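Local coordinates for uncharacterized protein AF_0924 (PDB 3DT5), which is of unknown function, an archaeal protein predicted to sit in the cell membrane, represented here by its C-terminal domain with a bound calcium ion, at residues L30-V38 and E124-Y132; G59-F70 and Q93-E104. All blocks are in the same frame, centred on the assembly; numbering follows the deposited sequence.

Contact 1. Residues L30-V38 and E124-Y132; sequences LIKAFSSYV and EKPDWLIGY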
loop_
_atom_site.group_PDB
_atom_site.type_symbol
_atom_site.label_atom_id
_atom_site.label_comp_id
_atom_site.label_asym_id
_atom_site.label_seq_id
_atom_site.Cartn_x
_atom_site.Cartn_y
_atom_site.Cartn_z
ATOM N N LEU A 30 -2.044 -3.604 -0.450
ATOM C CA LEU A 30 -2.074 -2.199 -0.002
ATOM C C LEU A 30 -1.847 -1.263 -1.210
ATOM O O LEU A 30 -2.518 -0.195 -1.338
ATOM C CB LEU A 30 -0.955 -1.952 1.036
ATOM C CG LEU A 30 -1.028 -0.570 1.730
ATOM C CD1 LEU A 30 -2.415 -0.378 2.427
ATOM C CD2 LEU A 30 0.105 -0.501 2.775
ATOM N N ILE A 31 -0.903 -1.649 -2.083
ATOM C CA ILE A 31 -0.701 -0.891 -3.341
ATOM C C ILE A 31 -2.027 -0.799 -4.155
ATOM O O ILE A 31 -2.416 0.310 -4.610
ATOM C CB ILE A 31 0.505 -1.447 -4.197
ATOM C CG1 ILE A 31 1.834 -1.188 -3.459
ATOM C CG2 ILE A 31 0.552 -0.776 -5.599
ATOM C CD1 ILE A 31 3.041 -1.997 -4.023
ATOM N N LYS A 32 -2.676 -1.935 -4.399
ATOM C CA LYS A 32 -3.978 -1.944 -5.090
ATOM C C LYS A 32 -5.043 -1.069 -4.428
ATOM O O LYS A 32 -5.773 -0.379 -5.103
ATOM C CB LYS A 32 -4.487 -3.365 -5.252
ATOM C CG LYS A 32 -3.674 -4.074 -6.345
ATOM C CD LYS A 32 -4.419 -5.180 -7.027
ATOM C CE LYS A 32 -4.224 -6.485 -6.298
ATOM N NZ LYS A 32 -4.106 -7.718 -7.186
ATOM N N ALA A 33 -5.163 -1.124 -3.114
ATOM C CA ALA A 33 -6.146 -0.292 -2.394
ATOM C C ALA A 33 -6.000 1.187 -2.698
ATOM O O ALA A 33 -6.987 1.921 -2.628
ATOM C CB ALA A 33 -6.029 -0.525 -0.831
ATOM N N PHE A 34 -4.774 1.636 -2.978
ATOM C CA PHE A 34 -4.529 3.069 -3.250
ATOM C C PHE A 34 -4.241 3.405 -4.710
ATOM O O PHE A 34 -3.947 4.548 -5.020
ATOM C CB PHE A 34 -3.403 3.577 -2.330
ATOM C CG PHE A 34 -3.872 3.731 -0.903
ATOM C CD1 PHE A 34 -4.544 4.884 -0.514
ATOM C CD2 PHE A 34 -3.725 2.689 0.011
ATOM C CE1 PHE A 34 -5.011 5.020 0.821
ATOM C CE2 PHE A 34 -4.194 2.820 1.334
ATOM C CZ PHE A 34 -4.841 3.991 1.717
ATOM N N SER A 35 -4.352 2.416 -5.594
ATOM C CA SER A 35 -4.033 2.647 -6.996
ATOM C C SER A 35 -4.954 1.959 -8.020
ATOM O O SER A 35 -4.978 2.347 -9.188
ATOM C CB SER A 35 -2.569 2.286 -7.268
ATOM O OG SER A 35 -2.365 0.894 -7.214
ATOM N N SER A 36 -5.699 0.949 -7.608
ATOM C CA SER A 36 -6.571 0.302 -8.553
ATOM C C SER A 36 -8.035 0.729 -8.270
ATOM O O SER A 36 -8.364 1.174 -7.168
ATOM C CB SER A 36 -6.332 -1.210 -8.536
ATOM O OG SER A 36 -7.364 -1.896 -7.885
ATOM N N TYR A 37 -8.898 0.666 -9.267
ATOM C CA TYR A 37 -10.277 1.164 -9.090
ATOM C C TYR A 37 -11.192 0.301 -8.213
ATOM O O TYR A 37 -12.297 0.725 -7.842
ATOM C CB TYR A 37 -10.926 1.364 -10.457
ATOM C CG TYR A 37 -10.342 2.510 -11.226
ATOM C CD1 TYR A 37 -9.542 3.457 -10.600
ATOM C CD2 TYR A 37 -10.613 2.668 -12.589
ATOM C CE1 TYR A 37 -9.007 4.524 -11.296
ATOM C CE2 TYR A 37 -10.076 3.744 -13.301
ATOM C CZ TYR A 37 -9.282 4.665 -12.632
ATOM O OH TYR A 37 -8.725 5.714 -13.306
ATOM N N VAL A 38 -10.734 -0.893 -7.874
ATOM C CA VAL A 38 -11.467 -1.819 -7.000
ATOM C C VAL A 38 -11.782 -1.210 -5.629
ATOM O O VAL A 38 -10.922 -0.650 -4.971
ATOM C CB VAL A 38 -10.676 -3.124 -6.824
ATOM C CG1 VAL A 38 -11.340 -4.031 -5.793
ATOM C CG2 VAL A 38 -10.555 -3.861 -8.201
ATOM N N GLU A 124 5.797 -0.344 -13.555
ATOM C CA GLU A 124 5.856 1.121 -13.510
ATOM C C GLU A 124 5.077 1.613 -12.284
ATOM O O GLU A 124 4.134 0.987 -11.872
ATOM C CB GLU A 124 5.236 1.709 -14.775
ATOM C CG GLU A 124 5.958 1.270 -16.056
ATOM C CD GLU A 124 7.348 1.904 -16.194
ATOM O OE1 GLU A 124 8.370 1.263 -15.810
ATOM O OE2 GLU A 124 7.425 3.052 -16.701
ATOM N N LYS A 125 5.484 2.727 -11.696
ATOM C CA LYS A 125 4.809 3.214 -10.496
ATOM C C LYS A 125 3.419 3.743 -10.847
ATOM O O LYS A 125 3.305 4.548 -11.773
ATOM C CB LYS A 125 5.622 4.337 -9.870
ATOM C CG LYS A 125 5.089 4.741 -8.484
ATOM C CD LYS A 125 5.963 5.842 -7.893
ATOM C CE LYS A 125 5.278 6.449 -6.676
ATOM N NZ LYS A 125 6.297 7.378 -6.095
ATOM N N PRO A 126 2.368 3.342 -10.092
ATOM C CA PRO A 126 1.069 3.919 -10.459
ATOM C C PRO A 126 0.837 5.312 -9.848
ATOM O O PRO A 126 1.591 5.738 -8.942
ATOM C CB PRO A 126 0.062 2.916 -9.868
ATOM C CG PRO A 126 0.741 2.424 -8.635
ATOM C CD PRO A 126 2.257 2.423 -8.931
ATOM N N ASP A 127 -0.194 6.004 -10.338
ATOM C CA ASP A 127 -0.693 7.216 -9.712
ATOM C C ASP A 127 -1.443 6.797 -8.458
ATOM O O ASP A 127 -2.240 5.886 -8.506
ATOM C CB ASP A 127 -1.644 7.959 -10.678
ATOM C CG ASP A 127 -0.923 8.402 -11.941
ATOM O OD1 ASP A 127 0.289 8.662 -11.852
ATOM O OD2 ASP A 127 -1.537 8.456 -13.023
ATOM N N TRP A 128 -1.199 7.480 -7.346
ATOM C CA TRP A 128 -1.943 7.211 -6.111
ATOM C C TRP A 128 -3.331 7.856 -6.235
ATOM O O TRP A 128 -3.447 9.012 -6.682
ATOM C CB TRP A 128 -1.188 7.772 -4.924
ATOM C CG TRP A 128 0.179 7.155 -4.784
ATOM C CD1 TRP A 128 1.372 7.811 -4.658
ATOM C CD2 TRP A 128 0.477 5.747 -4.766
ATOM N NE1 TRP A 128 2.406 6.893 -4.537
ATOM C CE2 TRP A 128 1.882 5.621 -4.603
ATOM C CE3 TRP A 128 -0.308 4.582 -4.821
ATOM C CZ2 TRP A 128 2.512 4.364 -4.499
ATOM C CZ3 TRP A 128 0.326 3.320 -4.704
ATOM C CH2 TRP A 128 1.719 3.234 -4.560
ATOM N N LEU A 129 -4.368 7.118 -5.897
ATOM C CA LEU A 129 -5.740 7.637 -6.039
ATOM C C LEU A 129 -6.142 8.359 -4.727
ATOM O O LEU A 129 -7.010 7.891 -3.975
ATOM C CB LEU A 129 -6.705 6.508 -6.382
ATOM C CG LEU A 129 -6.442 5.876 -7.767
ATOM C CD1 LEU A 129 -7.319 4.711 -7.990
ATOM C CD2 LEU A 129 -6.599 6.846 -8.958
ATOM N N ILE A 130 -5.452 9.466 -4.447
ATOM C CA ILE A 130 -5.642 10.191 -3.213
ATOM C C ILE A 130 -5.783 11.695 -3.508
ATOM O O ILE A 130 -5.204 12.207 -4.471
ATOM C CB ILE A 130 -4.490 9.935 -2.212
ATOM C CG1 ILE A 130 -3.104 10.348 -2.783
ATOM C CG2 ILE A 130 -4.508 8.432 -1.675
ATOM C CD1 ILE A 130 -1.983 10.357 -1.725
ATOM N N GLY A 131 -6.530 12.398 -2.664
ATOM C CA GLY A 131 -6.755 13.853 -2.858
ATOM C C GLY A 131 -7.195 14.516 -1.578
ATOM O O GLY A 131 -7.579 13.840 -0.632
ATOM N N TYR A 132 -7.107 15.839 -1.511
ATOM C CA TYR A 132 -7.808 16.524 -0.443
ATOM C C TYR A 132 -8.503 17.822 -0.893
ATOM O O TYR A 132 -9.338 18.331 -0.149
ATOM C CB TYR A 132 -6.876 16.791 0.748
ATOM C CG TYR A 132 -5.835 17.807 0.431
ATOM C CD1 TYR A 132 -6.005 19.159 0.757
ATOM C CD2 TYR A 132 -4.691 17.429 -0.250
ATOM C CE1 TYR A 132 -5.006 20.113 0.419
ATOM C CE2 TYR A 132 -3.688 18.353 -0.589
ATOM C CZ TYR A 132 -3.841 19.679 -0.260
ATOM O OH TYR A 132 -2.837 20.545 -0.619
HETATM O O HOH W 1 -3.773 4.500 -10.186
#

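Contact 2. Residues G59-F70 and Q93-E104; sequences GNNLLRVLPMHF and QWKEALDVLWEE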
loop_
_atom_site.group_PDB
_atom_site.type_symbol
_atom_site.label_atom_id
_atom_site.label_comp_id
_atom_site.label_asym_id
_atom_site.label_seq_id
_atom_site.Cartn_x
_atom_site.Cartn_y
_atom_site.Cartn_z
ATOM N N GLY A 59 8.680 -3.686 5.945
ATOM C CA GLY A 59 10.068 -3.350 6.284
ATOM C C GLY A 59 10.124 -2.222 7.312
ATOM O O GLY A 59 9.145 -1.475 7.507
ATOM N N ASN A 60 11.228 -2.135 8.033
ATOM C CA ASN A 60 11.327 -1.154 9.128
ATOM C C ASN A 60 11.231 0.277 8.606
ATOM O O ASN A 60 10.679 1.115 9.304
ATOM C CB ASN A 60 12.646 -1.345 9.928
ATOM C CG ASN A 60 12.620 -2.604 10.819
ATOM O OD1 ASN A 60 11.748 -3.482 10.629
ATOM N ND2 ASN A 60 13.542 -2.679 11.825
ATOM N N ASN A 61 11.716 0.542 7.365
ATOM C CA ASN A 61 11.687 1.908 6.806
ATOM C C ASN A 61 10.212 2.358 6.666
ATOM O O ASN A 61 9.828 3.463 7.076
ATOM C CB ASN A 61 12.292 2.012 5.390
ATOM C CG ASN A 61 13.748 1.723 5.339
ATOM O OD1 ASN A 61 14.395 1.562 6.353
ATOM N ND2 ASN A 61 14.289 1.644 4.094
ATOM N N LEU A 62 9.401 1.503 6.064
ATOM C CA LEU A 62 7.973 1.789 5.916
ATOM C C LEU A 62 7.230 1.912 7.255
ATOM O O LEU A 62 6.417 2.823 7.417
ATOM C CB LEU A 62 7.297 0.685 5.032
ATOM C CG LEU A 62 5.788 0.910 4.827
ATOM C CD1 LEU A 62 5.454 2.296 4.171
ATOM C CD2 LEU A 62 5.214 -0.230 3.997
ATOM N N LEU A 63 7.529 1.036 8.220
ATOM C CA LEU A 63 6.872 1.118 9.527
ATOM C C LEU A 63 7.121 2.474 10.169
ATOM O O LEU A 63 6.273 2.958 10.910
ATOM C CB LEU A 63 7.345 -0.017 10.453
ATOM C CG LEU A 63 6.900 -1.384 9.933
ATOM C CD1 LEU A 63 7.453 -2.440 10.874
ATOM C CD2 LEU A 63 5.345 -1.453 9.989
ATOM N N ARG A 64 8.282 3.089 9.931
ATOM C CA ARG A 64 8.521 4.444 10.467
ATOM C C ARG A 64 7.468 5.477 10.067
ATOM O O ARG A 64 7.209 6.424 10.814
ATOM C CB ARG A 64 9.918 4.935 10.083
ATOM C CG ARG A 64 10.897 4.260 11.062
ATOM C CD ARG A 64 12.294 4.347 10.731
ATOM N NE ARG A 64 12.980 4.152 12.000
ATOM C CZ ARG A 64 14.250 3.789 12.137
ATOM N NH1 ARG A 64 15.003 3.544 11.069
ATOM N NH2 ARG A 64 14.765 3.677 13.363
ATOM N N VAL A 65 6.932 5.337 8.857
ATOM C CA VAL A 65 6.074 6.388 8.290
ATOM C C VAL A 65 4.655 5.921 8.041
ATOM O O VAL A 65 3.782 6.739 7.774
ATOM C CB VAL A 65 6.667 7.020 6.949
ATOM C CG1 VAL A 65 8.043 7.692 7.221
ATOM C CG2 VAL A 65 6.813 5.959 5.869
ATOM N N LEU A 66 4.394 4.615 8.126
ATOM C CA LEU A 66 3.066 4.114 7.754
ATOM C C LEU A 66 2.053 4.503 8.848
ATOM O O LEU A 66 2.284 4.159 10.027
ATOM C CB LEU A 66 3.101 2.577 7.606
ATOM C CG LEU A 66 1.797 1.861 7.196
ATOM C CD1 LEU A 66 1.410 2.239 5.723
ATOM C CD2 LEU A 66 1.998 0.326 7.367
ATOM N N PRO A 67 0.964 5.241 8.502
ATOM C CA PRO A 67 -0.017 5.610 9.522
ATOM C C PRO A 67 -0.668 4.367 10.173
ATOM O O PRO A 67 -0.708 3.277 9.574
ATOM C CB PRO A 67 -1.107 6.380 8.714
ATOM C CG PRO A 67 -0.331 6.932 7.486
ATOM C CD PRO A 67 0.589 5.766 7.172
HETATM N N MSE A 68 -1.154 4.561 11.398
HETATM C CA MSE A 68 -1.804 3.514 12.188
HETATM C C MSE A 68 -3.303 3.437 11.934
HETATM O O MSE A 68 -3.939 2.433 12.235
HETATM C CB MSE A 68 -1.670 3.870 13.674
HETATM C CG MSE A 68 -1.490 2.671 14.540
HETATM SE SE MSE A 68 0.341 2.106 14.249
HETATM C CE MSE A 68 1.178 3.813 13.718
ATOM N N HIS A 69 -3.858 4.531 11.443
ATOM C CA HIS A 69 -5.297 4.719 11.336
ATOM C C HIS A 69 -5.633 5.229 9.950
ATOM O O HIS A 69 -4.855 5.960 9.365
ATOM C CB HIS A 69 -5.797 5.743 12.356
ATOM C CG HIS A 69 -5.580 5.344 13.780
ATOM N ND1 HIS A 69 -6.272 4.316 14.380
ATOM C CD2 HIS A 69 -4.748 5.836 14.731
ATOM C CE1 HIS A 69 -5.870 4.183 15.635
ATOM N NE2 HIS A 69 -4.936 5.085 15.871
ATOM N N PHE A 70 -6.793 4.867 9.421
ATOM C CA PHE A 70 -7.136 5.306 8.059
ATOM C C PHE A 70 -8.647 5.586 7.891
ATOM O O PHE A 70 -9.013 6.596 7.283
ATOM C CB PHE A 70 -6.716 4.262 7.012
ATOM C CG PHE A 70 -7.223 4.582 5.620
ATOM C CD1 PHE A 70 -6.657 5.628 4.893
ATOM C CD2 PHE A 70 -8.307 3.882 5.079
ATOM C CE1 PHE A 70 -7.154 5.955 3.609
ATOM C CE2 PHE A 70 -8.805 4.214 3.796
ATOM C CZ PHE A 70 -8.204 5.251 3.080
ATOM N N GLN A 93 0.737 12.618 4.924
ATOM C CA GLN A 93 1.298 11.400 5.594
ATOM C C GLN A 93 1.159 10.196 4.675
ATOM O O GLN A 93 2.100 9.436 4.495
ATOM C CB GLN A 93 0.547 11.028 6.876
ATOM C CG GLN A 93 0.711 11.976 8.008
ATOM C CD GLN A 93 0.759 11.255 9.347
ATOM O OE1 GLN A 93 0.079 10.231 9.557
ATOM N NE2 GLN A 93 1.594 11.778 10.262
ATOM N N TRP A 94 -0.028 10.040 4.103
ATOM C CA TRP A 94 -0.286 8.908 3.213
ATOM C C TRP A 94 0.476 9.017 1.923
ATOM O O TRP A 94 0.987 8.010 1.434
ATOM C CB TRP A 94 -1.806 8.697 2.945
ATOM C CG TRP A 94 -2.395 7.858 4.006
ATOM C CD1 TRP A 94 -3.031 8.279 5.128
ATOM C CD2 TRP A 94 -2.297 6.417 4.106
ATOM N NE1 TRP A 94 -3.344 7.205 5.913
ATOM C CE2 TRP A 94 -2.907 6.048 5.315
ATOM C CE3 TRP A 94 -1.711 5.421 3.303
ATOM C CZ2 TRP A 94 -2.990 4.706 5.747
ATOM C CZ3 TRP A 94 -1.791 4.065 3.745
ATOM C CH2 TRP A 94 -2.435 3.738 4.940
ATOM N N LYS A 95 0.593 10.217 1.352
ATOM C CA LYS A 95 1.386 10.312 0.122
ATOM C C LYS A 95 2.854 9.866 0.356
ATOM O O LYS A 95 3.440 9.119 -0.415
ATOM C CB LYS A 95 1.339 11.734 -0.429
ATOM C CG LYS A 95 1.953 11.799 -1.838
ATOM C CD LYS A 95 2.572 13.160 -2.161
ATOM C CE LYS A 95 3.865 12.938 -2.989
ATOM N NZ LYS A 95 4.706 14.189 -3.016
ATOM N N GLU A 96 3.435 10.352 1.444
ATOM C CA GLU A 96 4.788 9.993 1.841
ATOM C C GLU A 96 4.914 8.469 2.078
ATOM O O GLU A 96 5.865 7.823 1.628
ATOM C CB GLU A 96 5.103 10.793 3.097
ATOM C CG GLU A 96 6.293 10.372 3.855
ATOM C CD GLU A 96 6.649 11.393 4.954
ATOM O OE1 GLU A 96 6.331 12.615 4.799
ATOM O OE2 GLU A 96 7.259 10.963 5.962
ATOM N N ALA A 97 3.956 7.897 2.796
ATOM C CA ALA A 97 4.012 6.466 3.105
ATOM C C ALA A 97 3.831 5.604 1.859
ATOM O O ALA A 97 4.509 4.583 1.745
ATOM C CB ALA A 97 2.993 6.093 4.183
ATOM N N LEU A 98 2.916 5.988 0.960
ATOM C CA LEU A 98 2.720 5.234 -0.284
ATOM C C LEU A 98 3.988 5.220 -1.133
ATOM O O LEU A 98 4.324 4.189 -1.721
ATOM C CB LEU A 98 1.513 5.760 -1.108
ATOM C CG LEU A 98 0.165 5.507 -0.413
ATOM C CD1 LEU A 98 -0.955 6.289 -1.120
ATOM C CD2 LEU A 98 -0.132 4.035 -0.437
ATOM N N ASP A 99 4.696 6.338 -1.160
ATOM C CA ASP A 99 5.971 6.417 -1.923
ATOM C C ASP A 99 7.028 5.479 -1.322
ATOM O O ASP A 99 7.746 4.763 -2.056
ATOM C CB ASP A 99 6.463 7.847 -1.979
ATOM C CG ASP A 99 5.689 8.708 -3.014
ATOM O OD1 ASP A 99 5.052 8.153 -3.977
ATOM O OD2 ASP A 99 5.758 9.956 -2.867
ATOM N N VAL A 100 7.111 5.470 0.018
ATOM C CA VAL A 100 7.968 4.481 0.717
ATOM C C VAL A 100 7.512 3.032 0.475
ATOM O O VAL A 100 8.346 2.167 0.238
ATOM C CB VAL A 100 8.083 4.752 2.251
ATOM C CG1 VAL A 100 8.951 3.686 2.921
ATOM C CG2 VAL A 100 8.727 6.132 2.480
ATOM N N LEU A 101 6.211 2.770 0.564
ATOM C CA LEU A 101 5.668 1.451 0.242
ATOM C C LEU A 101 6.100 0.960 -1.160
ATOM O O LEU A 101 6.503 -0.207 -1.361
ATOM C CB LEU A 101 4.137 1.545 0.300
ATOM C CG LEU A 101 3.276 0.353 -0.208
ATOM C CD1 LEU A 101 3.405 -0.794 0.751
ATOM C CD2 LEU A 101 1.780 0.823 -0.300
ATOM N N TRP A 102 6.011 1.860 -2.141
ATOM C CA TRP A 102 6.386 1.515 -3.505
ATOM C C TRP A 102 7.894 1.196 -3.565
ATOM O O TRP A 102 8.312 0.180 -4.128
ATOM C CB TRP A 102 6.046 2.655 -4.478
ATOM C CG TRP A 102 6.402 2.238 -5.895
ATOM C CD1 TRP A 102 7.504 2.639 -6.652
ATOM C CD2 TRP A 102 5.708 1.266 -6.677
ATOM N NE1 TRP A 102 7.479 1.985 -7.876
ATOM C CE2 TRP A 102 6.394 1.148 -7.918
ATOM C CE3 TRP A 102 4.530 0.523 -6.481
ATOM C CZ2 TRP A 102 5.963 0.283 -8.931
ATOM C CZ3 TRP A 102 4.107 -0.345 -7.504
ATOM C CH2 TRP A 102 4.821 -0.444 -8.705
ATOM N N GLU A 103 8.742 2.039 -2.988
ATOM C CA GLU A 103 10.186 1.726 -2.975
ATOM C C GLU A 103 10.470 0.361 -2.316
ATOM O O GLU A 103 11.271 -0.456 -2.836
ATOM C CB GLU A 103 10.990 2.854 -2.325
ATOM C CG GLU A 103 10.919 4.206 -3.090
ATOM C CD GLU A 103 11.250 4.116 -4.598
ATOM O OE1 GLU A 103 10.490 4.674 -5.445
ATOM O OE2 GLU A 103 12.283 3.501 -4.946
ATOM N N GLU A 104 9.850 0.100 -1.169
ATOM C CA GLU A 104 10.053 -1.221 -0.505
ATOM C C GLU A 104 9.587 -2.361 -1.385
ATOM O O GLU A 104 10.238 -3.376 -1.478
ATOM C CB GLU A 104 9.297 -1.374 0.818
ATOM C CG GLU A 104 9.918 -0.624 1.948
ATOM C CD GLU A 104 9.521 -1.137 3.307
ATOM O OE1 GLU A 104 10.213 -0.684 4.238
ATOM O OE2 GLU A 104 8.529 -1.914 3.518
HETATM O O HOH W 2 12.659 -1.121 5.051
HETATM O O HOH W 3 3.902 9.218 6.577
#

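Contact 1. Residues L30-V38 and E124-Y132
Leu129 N donates to Phe34 O over 2.7 Å, nearly straight at 176° at the hydrogen and tilted somewhat from the carbonyl plane. It is the one direct hydrogen bond between 30-38 and 124-132. The same oxygen lies in the plane of the Trp128 ring at its edge, 3.6 Å from Trp128 CE3. A water doubles the link, donating 2.7 Å to Ser35 O and likewise to Asp127 O.

Here the C-terminal part of helix 16-35 meets the chain just before edge strand 130-131. Leu129 is the centre of an inverse gamma turn, and its backbone also bonds to Trp83 of the neighbouring strand 83-85.

The apolar contacts flank the bond. Ser35 CB sits 3.6 Å from Pro126 CG, while Ser35 OG, placed between the backbone N and the carbonyl carbon (chi1 71°), turns back to donate to Ile31 O, from the opposite face of that carbonyl to Phe34 N. Ile31 CG2 reaches CZ3 of Trp128, an indole whose NE1 bonds Asp99 of helix 88-116. Leu129 CD1 touches the Tyr37 ring edge in its plane, 3.7 Å from Tyr37 CD1. Ile130 CG2 lies at the edge of the Phe34 ring, near its plane, and that ring stacks on Trp94 of helix 88-116.

Contact 2. Residues G59-F70 and Q93-E104
Gly59, at the N-cap of helix 60-65, donates its N-H to Glu104 OE2 over 3.0 Å on the syn side; Tyr27 OH of helix 16-35 bonds both Gly59 N and Glu104 OE2. A water joins Asn61 N to Glu104 OE1, and Leu62 N donates to the same Glu104 OE1 over 3.0 Å from well above the carboxylate plane. The carboxylate, carried on an extended chain, thus meets backbone N-H groups at the helix N-terminus, where the helix dipole would be expected to favour its negative charge.

The side chain of Leu62 is a knob in a hole formed by Ala97, Val100, Leu101 and Glu104. Its CG stands anti to the backbone N (chi1 180°), which carries Leu62 CD1 to within 3.5 Å of Ala97 O and lays the side chain alongside Leu101, pointing the same way. This is antiparallel helix packing: the axes of 60-65 and 93-104 run at 172° and approach to 9.2 Å, with the short helix lying on the long helix 88-116.

One turn on, Val65 CG2 packs on Val100 CG2 while Val65 CG1 lies near Glu96 OE2, and a water bridges Val65 O to Gln93 O. Leu66 CD1 reaches the Trp94 ring obliquely. Pro67 lies over the other end of that indole, its CG 3.6 Å from the centroid of the five-membered ring in a CH-pi contact, and its CD rests on Ala97 CB. On the opposite face, Phe70 brings its ring edge to Trp94 in a T-shaped pair, planes at 74°. Clamped between proline and phenylalanine, Trp94 NE1 is buried with no hydrogen-bond partner in the model.

How the contacts relate
The centres of the two contacts lie about 14 Å apart, and contact 2 is nested along the chain inside the loop that contact 1 closes: 30-38, 59-70, 93-104, then 124-132. Helix 88-116 joins them, carrying 59-70 in contact 2 and also touching 124-132. Asp99 OD1 takes a salt bridge from Lys125 NZ at 2.6 Å, Lys125 CA packs against Trp102 CZ2, and Trp128 CZ2 lies 3.3 Å from Leu98 O. Phe34 of contact 1 meets Phe70 of contact 2 edge-to-face, and the side chain of Phe70 lies about 6 Å from the calcium ion. Helix 88-116 packs against the C-terminal tail, helix 16-35 and helix 60-65, so the three elements share one helix within the domain.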